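Acyl-CoA dehydrogenase (PDB 3OWA) binds FAD and, as an acyl-CoA dehydrogenase, probably introduces a trans double bond between the alpha and beta carbons of fatty acyl-CoA thioesters. Local coordinates at residues F535-F540 / T571-L576; Y462-A467 / A505-V510; M314-Y319 / V529-V534; K468-M473 / S565-L570. One frame throughout, in Å; residues are numbered along the deposited sequence.

Contact 1. Residues F535-F540 / T571-L576; sequences FCQEAF and TRHTPL
Q537, on helix 526-554, meets the backbone of L576 through both ends of its side-chain amide. Its CG lies trans to the backbone N (chi1 178°), and a bend at chi2 then turns the amide to the extended chain. There Q537 OE1 accepts the N-H of L576 N at 2.8 Å, nearly straight at 167°, with the donor in the carbonyl plane and on a lone pair. In return Q537 NE2 gives a hydrogen to L576 O, also at 2.8 Å; that oxygen lies in the amide plane of Q537, though the donor is tilted 34° from the plane of the L576 carbonyl. Two nearly straight bonds to one residue fix the rotation of the amide, while L576 CB packs 3.4 Å from Q537 OE1.

One turn on, F540 points its ring at the end of helix 557-571. F540 CE2 approaches T571 OG1 to 3.2 Å, and T571 CA lies in plane at the ring's edge. The planes of the F540 and H573 rings are nearly perpendicular, their centroids 5.8 Å apart. The rotation of the imidazole is set by H573 ND1, which donates to T571 O at 3.1 Å. P575 also packs on I552 of the second subunit. The Q537 amide thus forms a bidentate side-chain-to-backbone pair with N-H and C=O of one residue, resembling the pairing of an extended strand, and ties helix 526-554 to the connection between helices 557-571 and 578-592.

Contact 2. Residues Y462-A467 / A505-V510; sequences YLVNNA and AMESAV
V464 presents both its methyls to helix 505-510, in an antiparallel packing of two helices within the C-terminal helical region of this acyl-CoA dehydrogenase. The segment axes come within 9.7 Å and run at 150°, and the closest CA atoms, those of V464 and E507, are 6.0 Å apart. The two branches of V464 divide the work. CG1, trans to the backbone N (chi1 157°), lies against the aliphatic start of E507, 4.0 Å from its CB, the one side chain set roughly perpendicular to the other. V464 CG2 turns to the other neighbours: it lies 3.8 Å from V510 CG2, where the two valines run antiparallel past one another, and 4.0 Å from M506 CB.

M506, a selenomethionine, bends at chi3, which folds its terminal methyl back toward the opposing helix. The carboxylate of E507 leaves this apolar patch and is paired with R327 and K468, so the buried charge is probably offset by two cations. F540 and F535 of helix 526-554 touch L463 and M506, respectively, extending the hydrophobic layer. At the L463 end, the methyl CE of M506 closes the seam by resting 3.8 Å from L463 CB.

Contact 3. Residues M314-Y319 / V529-V534; sequences MAAKTY and VLYTEV
With chi1 at -70°, Y531 has its CG trans to the carbonyl carbon, and Y319 has its CG trans to the backbone N; the two torsions send both rings into the same gap between their helices. This is a near-perpendicular helix crossing, in which helix 305-336 and helix 526-554 join the two parts of the chain, 255-420 and 466-569, that match acyl-CoA dehydrogenase C-terminal domain families. The segment axes are 9.0 Å apart at an angle of 92°, and at the crossing the CA atoms of A316 and Y531 come within 4.7 Å, a close approach to which the small A316 is suited.

Y531 has the largest share of the buried surface, touching A315, A316 and Y319. A315 O sits over one face of its ring, nearer the margin than the centre, while Y531 CE1 lies 3.7 Å from A315 CB and Y531 CD1 is 3.7 Å from A316 CA. On the Y319 side the rings meet obliquely, with planes at 33° and centroids 5.2 Å apart. The buried hydroxyls are satisfied from outside the two segments: Y531 OH bonds to T596 O and Q527 NE2, Y319 OH to T513 OG1, and T532 OG1 to K528 O as well as T513 OG1. Those bonds tether the far ends of both tyrosines, while their near ends meet where Y319 CG packs 3.4 Å from Y531 CD2.

Contact 4. Residues K468-M473 / S565-L570; sequences KKIGLM and SSLRKL
Segments 468-473 and 565-570 run antiparallel, the axes of these short segments 10.5 Å apart at 160°, and the CA atoms of I470 and L567 are nearest at 7.0 Å. Between them L570 is the main wedge: with chi1 at -79° its CG lies trans to the carbonyl carbon, and its two methyls separate toward different neighbours. L570 CD1 goes to I470, 3.7 Å from its CG1, as the two side chains lie alongside each other, pointing opposite ways. L570 CD2 lies 3.8 Å from CD of K469, whose extended chain passes L570 nearly at right angles and carries the amine away from the seam.

This is apolar helix-to-helix packing in the C-terminal helical region of the acyl-CoA dehydrogenase, joining helix 458-482 to helix 557-571. A547 of helix 526-554 touches both I470 and L567, so a third helix covers this side of the seam, while L440 of helix 433-444 meets K469 and M473. L567 stands roughly square to I470 and offers a single methyl, CD1, which sits 3.8 Å from I470 CG1 and 3.9 Å from I470 CG2. Selenomethionine M473 faces S566, its SE lying 4.3 Å from S566 CB.

Contacts 2, 3 and 4 are buried helix pairs without a hydrogen bond across them, whereas contact 1 is partly buried and joins a helix to an extended linker through two. Helix 526-554 serves both contact 1 and contact 3, and helix 458-482 both contact 2 and contact 4. Contacts 1 and 2 each touch the other three. A539 CB of contact 1 lies 3.7 Å from M506 CG of contact 2; L576 packs on E533 of contact 3, F540 on I470 of contact 4, and V510 on T532, while an ion pair joins contacts 2 and 4. Aromatic packing marks contact 3, aliphatic packing contacts 2 and 4. Contacts 3 and 4 do not touch, their nearest atoms being about 13 Å apart.

Contact 1. Residues F535-F540 / T571-L576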
loop_
_atom_site.group_PDB
_atom_site.type_symbol
_atom_site.label_atom_id
_atom_site.label_comp_id
_atom_site.label_asym_id
_atom_site.label_seq_id
_atom_site.Cartn_x
_atom_site.Cartn_y
_atom_site.Cartn_z
ATOM N N PHE A 535 -9.006 13.664 11.880
ATOM C CA PHE A 535 -7.672 13.058 11.984
ATOM C C PHE A 535 -7.377 12.667 13.447
ATOM O O PHE A 535 -6.872 11.571 13.720
ATOM C CB PHE A 535 -6.553 13.980 11.448
ATOM C CG PHE A 535 -5.171 13.431 11.685
ATOM C CD1 PHE A 535 -4.649 12.475 10.839
ATOM C CD2 PHE A 535 -4.423 13.816 12.801
ATOM C CE1 PHE A 535 -3.387 11.923 11.066
ATOM C CE2 PHE A 535 -3.170 13.287 13.055
ATOM C CZ PHE A 535 -2.631 12.346 12.164
ATOM N N CYS A 536 -7.679 13.581 14.361
ATOM C CA CYS A 536 -7.420 13.339 15.784
ATOM C C CYS A 536 -8.129 12.113 16.329
ATOM O O CYS A 536 -7.517 11.284 17.007
ATOM C CB CYS A 536 -7.745 14.565 16.618
ATOM S SG CYS A 536 -6.393 15.735 16.548
ATOM N N GLN A 537 -9.408 11.981 15.996
ATOM C CA GLN A 537 -10.171 10.839 16.433
ATOM C C GLN A 537 -9.506 9.533 15.998
ATOM O O GLN A 537 -9.298 8.620 16.820
ATOM C CB GLN A 537 -11.605 10.911 15.914
ATOM C CG GLN A 537 -12.402 9.707 16.308
ATOM C CD GLN A 537 -13.864 10.023 16.582
ATOM O OE1 GLN A 537 -14.190 10.824 17.461
ATOM N NE2 GLN A 537 -14.750 9.389 15.823
ATOM N N GLU A 538 -9.179 9.439 14.707
ATOM C CA GLU A 538 -8.570 8.206 14.195
ATOM C C GLU A 538 -7.133 7.953 14.649
ATOM O O GLU A 538 -6.785 6.817 14.957
ATOM C CB GLU A 538 -8.697 8.114 12.669
ATOM C CG GLU A 538 -10.125 7.669 12.227
ATOM C CD GLU A 538 -10.554 8.213 10.847
ATOM O OE1 GLU A 538 -11.713 7.974 10.415
ATOM O OE2 GLU A 538 -9.742 8.908 10.199
ATOM N N ALA A 539 -6.312 8.999 14.697
ATOM C CA ALA A 539 -4.926 8.879 15.180
ATOM C C ALA A 539 -4.887 8.512 16.674
ATOM O O ALA A 539 -4.022 7.753 17.110
ATOM C CB ALA A 539 -4.171 10.168 14.958
ATOM N N PHE A 540 -5.814 9.073 17.445
ATOM C CA PHE A 540 -5.910 8.748 18.877
ATOM C C PHE A 540 -6.339 7.302 19.119
ATOM O O PHE A 540 -5.800 6.637 20.002
ATOM C CB PHE A 540 -6.874 9.689 19.585
ATOM C CG PHE A 540 -6.805 9.589 21.083
ATOM C CD1 PHE A 540 -5.755 10.193 21.783
ATOM C CD2 PHE A 540 -7.771 8.880 21.790
ATOM C CE1 PHE A 540 -5.688 10.118 23.188
ATOM C CE2 PHE A 540 -7.710 8.788 23.201
ATOM C CZ PHE A 540 -6.675 9.408 23.893
ATOM N N THR A 571 -8.087 7.444 28.117
ATOM C CA THR A 571 -8.564 7.292 26.764
ATOM C C THR A 571 -10.069 7.541 26.584
ATOM O O THR A 571 -10.556 7.713 25.460
ATOM C CB THR A 571 -8.087 5.931 26.248
ATOM O OG1 THR A 571 -7.624 6.077 24.914
ATOM C CG2 THR A 571 -9.141 4.865 26.396
ATOM N N ARG A 572 -10.782 7.592 27.705
ATOM C CA ARG A 572 -12.223 7.849 27.731
ATOM C C ARG A 572 -12.596 9.239 27.198
ATOM O O ARG A 572 -12.023 10.249 27.620
ATOM C CB ARG A 572 -12.739 7.714 29.171
ATOM C CG ARG A 572 -12.745 6.284 29.711
ATOM C CD ARG A 572 -13.855 6.057 30.739
ATOM N NE ARG A 572 -14.062 7.218 31.608
ATOM C CZ ARG A 572 -15.067 8.088 31.485
ATOM N NH1 ARG A 572 -15.981 7.943 30.530
ATOM N NH2 ARG A 572 -15.164 9.111 32.324
ATOM N N HIS A 573 -13.557 9.284 26.282
ATOM C CA HIS A 573 -14.109 10.544 25.786
ATOM C C HIS A 573 -15.361 10.273 24.989
ATOM O O HIS A 573 -15.669 9.122 24.708
ATOM C CB HIS A 573 -13.101 11.300 24.909
ATOM C CG HIS A 573 -12.834 10.648 23.587
ATOM N ND1 HIS A 573 -12.045 9.525 23.454
ATOM C CD2 HIS A 573 -13.228 10.982 22.334
ATOM C CE1 HIS A 573 -11.964 9.195 22.177
ATOM N NE2 HIS A 573 -12.666 10.068 21.474
ATOM N N THR A 574 -16.077 11.324 24.604
ATOM C CA THR A 574 -17.255 11.140 23.770
ATOM C C THR A 574 -16.841 11.177 22.315
ATOM O O THR A 574 -16.544 12.234 21.793
ATOM C CB THR A 574 -18.327 12.216 23.999
ATOM O OG1 THR A 574 -18.799 12.133 25.346
ATOM C CG2 THR A 574 -19.513 12.001 23.037
ATOM N N PRO A 575 -16.858 10.017 21.648
ATOM C CA PRO A 575 -16.425 9.955 20.266
ATOM C C PRO A 575 -17.344 10.779 19.357
ATOM O O PRO A 575 -18.504 10.991 19.687
ATOM C CB PRO A 575 -16.508 8.458 19.947
ATOM C CG PRO A 575 -17.588 7.960 20.836
ATOM C CD PRO A 575 -17.403 8.734 22.113
ATOM N N LEU A 576 -16.791 11.275 18.252
ATOM C CA LEU A 576 -17.537 12.019 17.243
ATOM C C LEU A 576 -18.047 11.099 16.167
ATOM O O LEU A 576 -17.520 10.000 15.983
ATOM C CB LEU A 576 -16.632 13.037 16.568
ATOM C CG LEU A 576 -15.874 14.026 17.449
ATOM C CD1 LEU A 576 -14.831 14.739 16.583
ATOM C CD2 LEU A 576 -16.845 15.016 18.124
#

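Contact 2. Residues Y462-A467 / A505-V510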
loop_
_atom_site.group_PDB
_atom_site.type_symbol
_atom_site.label_atom_id
_atom_site.label_comp_id
_atom_site.label_asym_id
_atom_site.label_seq_id
_atom_site.Cartn_x
_atom_site.Cartn_y
_atom_site.Cartn_z
ATOM N N TYR A 462 -7.699 18.072 24.363
ATOM C CA TYR A 462 -7.769 17.090 25.424
ATOM C C TYR A 462 -7.094 15.770 25.000
ATOM O O TYR A 462 -6.302 15.195 25.746
ATOM C CB TYR A 462 -9.238 16.905 25.857
ATOM C CG TYR A 462 -9.438 15.838 26.897
ATOM C CD1 TYR A 462 -9.272 16.115 28.259
ATOM C CD2 TYR A 462 -9.763 14.538 26.521
ATOM C CE1 TYR A 462 -9.442 15.105 29.215
ATOM C CE2 TYR A 462 -9.921 13.536 27.455
ATOM C CZ TYR A 462 -9.763 13.817 28.790
ATOM O OH TYR A 462 -9.943 12.795 29.687
ATOM N N LEU A 463 -7.386 15.298 23.794
ATOM C CA LEU A 463 -6.760 14.068 23.311
ATOM C C LEU A 463 -5.245 14.203 23.133
ATOM O O LEU A 463 -4.480 13.274 23.450
ATOM C CB LEU A 463 -7.416 13.592 22.011
ATOM C CG LEU A 463 -8.923 13.355 22.094
ATOM C CD1 LEU A 463 -9.466 13.101 20.720
ATOM C CD2 LEU A 463 -9.235 12.196 23.025
ATOM N N VAL A 464 -4.813 15.369 22.659
ATOM C CA VAL A 464 -3.395 15.630 22.465
ATOM C C VAL A 464 -2.646 15.519 23.807
ATOM O O VAL A 464 -1.613 14.822 23.907
ATOM C CB VAL A 464 -3.185 17.019 21.780
ATOM C CG1 VAL A 464 -1.803 17.575 22.065
ATOM C CG2 VAL A 464 -3.437 16.908 20.272
ATOM N N ASN A 465 -3.183 16.192 24.832
ATOM C CA ASN A 465 -2.646 16.101 26.196
ATOM C C ASN A 465 -2.595 14.663 26.729
ATOM O O ASN A 465 -1.570 14.218 27.268
ATOM C CB ASN A 465 -3.429 17.002 27.165
ATOM C CG ASN A 465 -2.711 18.303 27.460
ATOM O OD1 ASN A 465 -1.646 18.305 28.091
ATOM N ND2 ASN A 465 -3.293 19.429 27.021
ATOM N N ASN A 466 -3.683 13.931 26.561
ATOM C CA ASN A 466 -3.717 12.555 27.048
ATOM C C ASN A 466 -2.803 11.616 26.261
ATOM O O ASN A 466 -2.261 10.657 26.822
ATOM C CB ASN A 466 -5.151 12.028 27.099
ATOM C CG ASN A 466 -5.949 12.581 28.311
ATOM O OD1 ASN A 466 -7.040 12.093 28.624
ATOM N ND2 ASN A 466 -5.401 13.587 28.981
ATOM N N ALA A 467 -2.631 11.907 24.967
ATOM C CA ALA A 467 -1.720 11.136 24.107
ATOM C C ALA A 467 -0.292 11.245 24.619
ATOM O O ALA A 467 0.446 10.248 24.618
ATOM C CB ALA A 467 -1.806 11.596 22.631
ATOM N N ALA A 505 1.828 14.643 14.822
ATOM C CA ALA A 505 0.918 15.057 13.755
ATOM C C ALA A 505 -0.391 15.660 14.321
ATOM O O ALA A 505 -0.872 16.695 13.830
ATOM C CB ALA A 505 0.613 13.868 12.842
HETATM N N MSE A 506 -0.952 15.018 15.343
HETATM C CA MSE A 506 -2.183 15.513 16.004
HETATM C C MSE A 506 -1.985 16.899 16.566
HETATM O O MSE A 506 -2.782 17.788 16.313
HETATM C CB MSE A 506 -2.592 14.602 17.156
HETATM C CG MSE A 506 -3.198 13.293 16.745
HETATM SE SE MSE A 506 -3.535 12.228 18.318
HETATM C CE MSE A 506 -4.865 13.337 19.176
ATOM N N GLU A 507 -0.928 17.084 17.352
ATOM C CA GLU A 507 -0.650 18.394 17.959
ATOM C C GLU A 507 -0.399 19.480 16.909
ATOM O O GLU A 507 -0.858 20.616 17.049
ATOM C CB GLU A 507 0.534 18.291 18.925
ATOM C CG GLU A 507 0.876 19.606 19.627
ATOM C CD GLU A 507 2.129 19.532 20.528
ATOM O OE1 GLU A 507 2.039 19.943 21.709
ATOM O OE2 GLU A 507 3.210 19.080 20.069
ATOM N N SER A 508 0.341 19.132 15.857
ATOM C CA SER A 508 0.615 20.066 14.756
ATOM C C SER A 508 -0.672 20.525 14.086
ATOM O O SER A 508 -0.833 21.720 13.810
ATOM C CB SER A 508 1.552 19.452 13.708
ATOM O OG SER A 508 2.824 19.120 14.247
ATOM N N ALA A 509 -1.572 19.578 13.820
ATOM C CA ALA A 509 -2.875 19.890 13.261
ATOM C C ALA A 509 -3.702 20.765 14.233
ATOM O O ALA A 509 -4.301 21.768 13.814
ATOM C CB ALA A 509 -3.638 18.608 12.867
ATOM N N VAL A 510 -3.716 20.403 15.518
ATOM C CA VAL A 510 -4.498 21.165 16.515
ATOM C C VAL A 510 -4.013 22.609 16.616
ATOM O O VAL A 510 -4.807 23.550 16.530
ATOM C CB VAL A 510 -4.484 20.513 17.910
ATOM C CG1 VAL A 510 -5.134 21.447 18.945
ATOM C CG2 VAL A 510 -5.241 19.205 17.879
#

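Contact 3. Residues M314-Y319 / V529-V534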
loop_
_atom_site.group_PDB
_atom_site.type_symbol
_atom_site.label_atom_id
_atom_site.label_comp_id
_atom_site.label_asym_id
_atom_site.label_seq_id
_atom_site.Cartn_x
_atom_site.Cartn_y
_atom_site.Cartn_z
HETATM N N MSE A 314 -7.786 11.244 2.511
HETATM C CA MSE A 314 -6.565 11.681 1.836
HETATM C C MSE A 314 -6.226 13.107 2.254
HETATM O O MSE A 314 -5.074 13.389 2.599
HETATM C CB MSE A 314 -6.723 11.618 0.328
HETATM C CG MSE A 314 -6.822 10.162 -0.196
HETATM SE SE MSE A 314 -7.634 10.184 -1.975
HETATM C CE MSE A 314 -6.167 10.926 -2.979
ATOM N N ALA A 315 -7.238 13.974 2.227
ATOM C CA ALA A 315 -7.034 15.396 2.529
ATOM C C ALA A 315 -6.715 15.644 4.006
ATOM O O ALA A 315 -5.915 16.510 4.321
ATOM C CB ALA A 315 -8.209 16.174 2.115
ATOM N N ALA A 316 -7.347 14.883 4.901
ATOM C CA ALA A 316 -7.113 15.059 6.327
ATOM C C ALA A 316 -5.722 14.607 6.756
ATOM O O ALA A 316 -5.065 15.271 7.536
ATOM C CB ALA A 316 -8.183 14.372 7.148
ATOM N N LYS A 317 -5.295 13.447 6.276
ATOM C CA LYS A 317 -3.890 13.033 6.433
ATOM C C LYS A 317 -2.908 14.029 5.859
ATOM O O LYS A 317 -1.909 14.320 6.494
ATOM C CB LYS A 317 -3.675 11.655 5.787
ATOM C CG LYS A 317 -4.472 10.546 6.487
ATOM C CD LYS A 317 -4.252 9.250 5.684
ATOM C CE LYS A 317 -5.156 8.116 6.163
ATOM N NZ LYS A 317 -4.763 7.687 7.578
ATOM N N THR A 318 -3.186 14.562 4.672
ATOM C CA THR A 318 -2.278 15.524 4.038
ATOM C C THR A 318 -2.186 16.814 4.879
ATOM O O THR A 318 -1.106 17.396 5.010
ATOM C CB THR A 318 -2.769 15.891 2.631
ATOM O OG1 THR A 318 -2.730 14.741 1.793
ATOM C CG2 THR A 318 -1.891 17.007 1.970
ATOM N N TYR A 319 -3.317 17.255 5.444
ATOM C CA TYR A 319 -3.331 18.425 6.331
ATOM C C TYR A 319 -2.437 18.115 7.519
ATOM O O TYR A 319 -1.595 18.914 7.880
ATOM C CB TYR A 319 -4.747 18.743 6.836
ATOM C CG TYR A 319 -4.794 19.952 7.774
ATOM C CD1 TYR A 319 -4.672 21.257 7.269
ATOM C CD2 TYR A 319 -4.967 19.789 9.162
ATOM C CE1 TYR A 319 -4.707 22.373 8.131
ATOM C CE2 TYR A 319 -5.017 20.906 10.030
ATOM C CZ TYR A 319 -4.887 22.183 9.498
ATOM O OH TYR A 319 -4.932 23.279 10.334
ATOM N N VAL A 529 -10.839 22.824 10.918
ATOM C CA VAL A 529 -11.442 22.250 12.119
ATOM C C VAL A 529 -11.869 20.814 11.830
ATOM O O VAL A 529 -11.613 19.917 12.634
ATOM C CB VAL A 529 -12.642 23.081 12.636
ATOM C CG1 VAL A 529 -13.520 22.273 13.620
ATOM C CG2 VAL A 529 -12.164 24.364 13.285
ATOM N N LEU A 530 -12.516 20.627 10.683
ATOM C CA LEU A 530 -12.969 19.329 10.214
ATOM C C LEU A 530 -11.829 18.315 10.037
ATOM O O LEU A 530 -11.925 17.212 10.554
ATOM C CB LEU A 530 -13.773 19.495 8.915
ATOM C CG LEU A 530 -15.193 20.103 9.090
ATOM C CD1 LEU A 530 -15.815 20.333 7.733
ATOM C CD2 LEU A 530 -16.105 19.254 9.980
ATOM N N TYR A 531 -10.760 18.714 9.349
ATOM C CA TYR A 531 -9.588 17.842 9.166
ATOM C C TYR A 531 -9.098 17.422 10.533
ATOM O O TYR A 531 -8.803 16.264 10.758
ATOM C CB TYR A 531 -8.418 18.568 8.478
ATOM C CG TYR A 531 -8.568 18.932 7.016
ATOM C CD1 TYR A 531 -9.266 18.105 6.134
ATOM C CD2 TYR A 531 -7.971 20.088 6.512
ATOM C CE1 TYR A 531 -9.365 18.419 4.793
ATOM C CE2 TYR A 531 -8.067 20.420 5.148
ATOM C CZ TYR A 531 -8.796 19.587 4.307
ATOM O OH TYR A 531 -8.933 19.882 2.973
ATOM N N THR A 532 -9.019 18.402 11.439
ATOM C CA THR A 532 -8.487 18.206 12.788
ATOM C C THR A 532 -9.305 17.239 13.637
ATOM O O THR A 532 -8.723 16.337 14.261
ATOM C CB THR A 532 -8.300 19.567 13.501
ATOM O OG1 THR A 532 -7.399 20.349 12.718
ATOM C CG2 THR A 532 -7.694 19.391 14.890
ATOM N N GLU A 533 -10.634 17.409 13.650
ATOM C CA GLU A 533 -11.528 16.509 14.396
ATOM C C GLU A 533 -11.417 15.064 13.930
ATOM O O GLU A 533 -11.294 14.127 14.731
ATOM C CB GLU A 533 -12.977 16.977 14.242
ATOM C CG GLU A 533 -13.274 18.214 15.080
ATOM C CD GLU A 533 -14.591 18.879 14.732
ATOM O OE1 GLU A 533 -15.130 18.648 13.619
ATOM O OE2 GLU A 533 -15.092 19.640 15.589
ATOM N N VAL A 534 -11.439 14.912 12.612
ATOM C CA VAL A 534 -11.462 13.620 11.970
ATOM C C VAL A 534 -10.089 12.934 12.133
ATOM O O VAL A 534 -10.029 11.767 12.515
ATOM C CB VAL A 534 -11.858 13.819 10.468
ATOM C CG1 VAL A 534 -11.288 12.755 9.596
ATOM C CG2 VAL A 534 -13.407 13.927 10.339
#

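Contact 4. Residues K468-M473 / S565-L570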
loop_
_atom_site.group_PDB
_atom_site.type_symbol
_atom_site.label_atom_id
_atom_site.label_comp_id
_atom_site.label_asym_id
_atom_site.label_seq_id
_atom_site.Cartn_x
_atom_site.Cartn_y
_atom_site.Cartn_z
ATOM N N LYS A 468 0.087 12.444 25.065
ATOM C CA LYS A 468 1.420 12.677 25.630
ATOM C C LYS A 468 1.665 11.820 26.864
ATOM O O LYS A 468 2.707 11.175 26.982
ATOM C CB LYS A 468 1.622 14.160 25.975
ATOM C CG LYS A 468 1.737 15.064 24.746
ATOM C CD LYS A 468 2.050 16.496 25.101
ATOM C CE LYS A 468 1.797 17.370 23.882
ATOM N NZ LYS A 468 2.340 18.723 24.059
ATOM N N LYS A 469 0.685 11.820 27.769
ATOM C CA LYS A 469 0.699 10.987 28.973
ATOM C C LYS A 469 0.795 9.489 28.651
ATOM O O LYS A 469 1.559 8.770 29.302
ATOM C CB LYS A 469 -0.556 11.258 29.814
ATOM C CG LYS A 469 -0.654 12.713 30.285
ATOM C CD LYS A 469 -1.966 13.003 31.006
ATOM C CE LYS A 469 -2.001 14.469 31.416
ATOM N NZ LYS A 469 -3.350 14.850 31.895
ATOM N N ILE A 470 0.019 9.034 27.656
ATOM C CA ILE A 470 0.030 7.629 27.251
ATOM C C ILE A 470 1.415 7.236 26.708
ATOM O O ILE A 470 1.953 6.199 27.089
ATOM C CB ILE A 470 -1.104 7.307 26.223
ATOM C CG1 ILE A 470 -2.490 7.427 26.867
ATOM C CG2 ILE A 470 -0.959 5.897 25.647
ATOM C CD1 ILE A 470 -3.619 7.655 25.845
ATOM N N GLY A 471 1.991 8.067 25.838
ATOM C CA GLY A 471 3.329 7.818 25.303
ATOM C C GLY A 471 4.375 7.725 26.410
ATOM O O GLY A 471 5.183 6.791 26.451
ATOM N N LEU A 472 4.351 8.699 27.311
ATOM C CA LEU A 472 5.255 8.716 28.454
ATOM C C LEU A 472 5.084 7.480 29.327
ATOM O O LEU A 472 6.072 6.844 29.699
ATOM C CB LEU A 472 5.054 9.997 29.271
ATOM C CG LEU A 472 5.722 11.230 28.680
ATOM C CD1 LEU A 472 4.944 12.497 28.984
ATOM C CD2 LEU A 472 7.146 11.325 29.201
HETATM N N MSE A 473 3.831 7.130 29.621
HETATM C CA MSE A 473 3.518 5.974 30.486
HETATM C C MSE A 473 4.087 4.689 29.914
HETATM O O MSE A 473 4.755 3.919 30.602
HETATM C CB MSE A 473 2.006 5.811 30.671
HETATM C CG MSE A 473 1.624 4.797 31.743
HETATM SE SE MSE A 473 -0.182 4.038 31.615
HETATM C CE MSE A 473 -1.093 5.529 30.798
ATOM N N SER A 565 -6.526 -0.143 33.126
ATOM C CA SER A 565 -7.512 0.804 33.676
ATOM C C SER A 565 -6.988 2.240 33.654
ATOM O O SER A 565 -7.752 3.177 33.430
ATOM C CB SER A 565 -7.885 0.454 35.129
ATOM O OG SER A 565 -8.397 -0.862 35.213
ATOM N N SER A 566 -5.696 2.411 33.920
ATOM C CA SER A 566 -5.059 3.740 33.774
ATOM C C SER A 566 -5.175 4.240 32.315
ATOM O O SER A 566 -5.432 5.426 32.075
ATOM C CB SER A 566 -3.591 3.728 34.227
ATOM O OG SER A 566 -3.478 3.448 35.621
ATOM N N LEU A 567 -5.005 3.320 31.363
ATOM C CA LEU A 567 -5.101 3.643 29.934
ATOM C C LEU A 567 -6.540 3.990 29.554
ATOM O O LEU A 567 -6.774 4.969 28.833
ATOM C CB LEU A 567 -4.557 2.500 29.062
ATOM C CG LEU A 567 -4.665 2.632 27.527
ATOM C CD1 LEU A 567 -4.031 3.946 26.996
ATOM C CD2 LEU A 567 -4.066 1.417 26.827
ATOM N N ARG A 568 -7.493 3.204 30.064
ATOM C CA ARG A 568 -8.927 3.470 29.878
ATOM C C ARG A 568 -9.322 4.854 30.410
ATOM O O ARG A 568 -10.070 5.587 29.759
ATOM C CB ARG A 568 -9.776 2.365 30.525
ATOM C CG ARG A 568 -11.187 2.228 29.958
ATOM C CD ARG A 568 -12.260 2.837 30.881
ATOM N NE ARG A 568 -12.203 2.317 32.254
ATOM C CZ ARG A 568 -12.923 1.293 32.711
ATOM N NH1 ARG A 568 -13.777 0.655 31.917
ATOM N NH2 ARG A 568 -12.787 0.906 33.974
ATOM N N LYS A 569 -8.796 5.206 31.579
ATOM C CA LYS A 569 -8.973 6.540 32.162
ATOM C C LYS A 569 -8.387 7.644 31.270
ATOM O O LYS A 569 -8.959 8.731 31.166
ATOM C CB LYS A 569 -8.342 6.617 33.564
ATOM C CG LYS A 569 -9.189 5.972 34.672
ATOM C CD LYS A 569 -8.501 6.023 36.031
ATOM C CE LYS A 569 -9.154 5.045 37.015
ATOM N NZ LYS A 569 -8.367 4.917 38.280
ATOM N N LEU A 570 -7.253 7.361 30.631
ATOM C CA LEU A 570 -6.603 8.343 29.776
ATOM C C LEU A 570 -7.286 8.439 28.426
ATOM O O LEU A 570 -7.144 9.411 27.711
ATOM C CB LEU A 570 -5.128 8.005 29.604
ATOM C CG LEU A 570 -4.230 8.409 30.771
ATOM C CD1 LEU A 570 -2.842 7.926 30.484
ATOM C CD2 LEU A 570 -4.236 9.923 31.019
#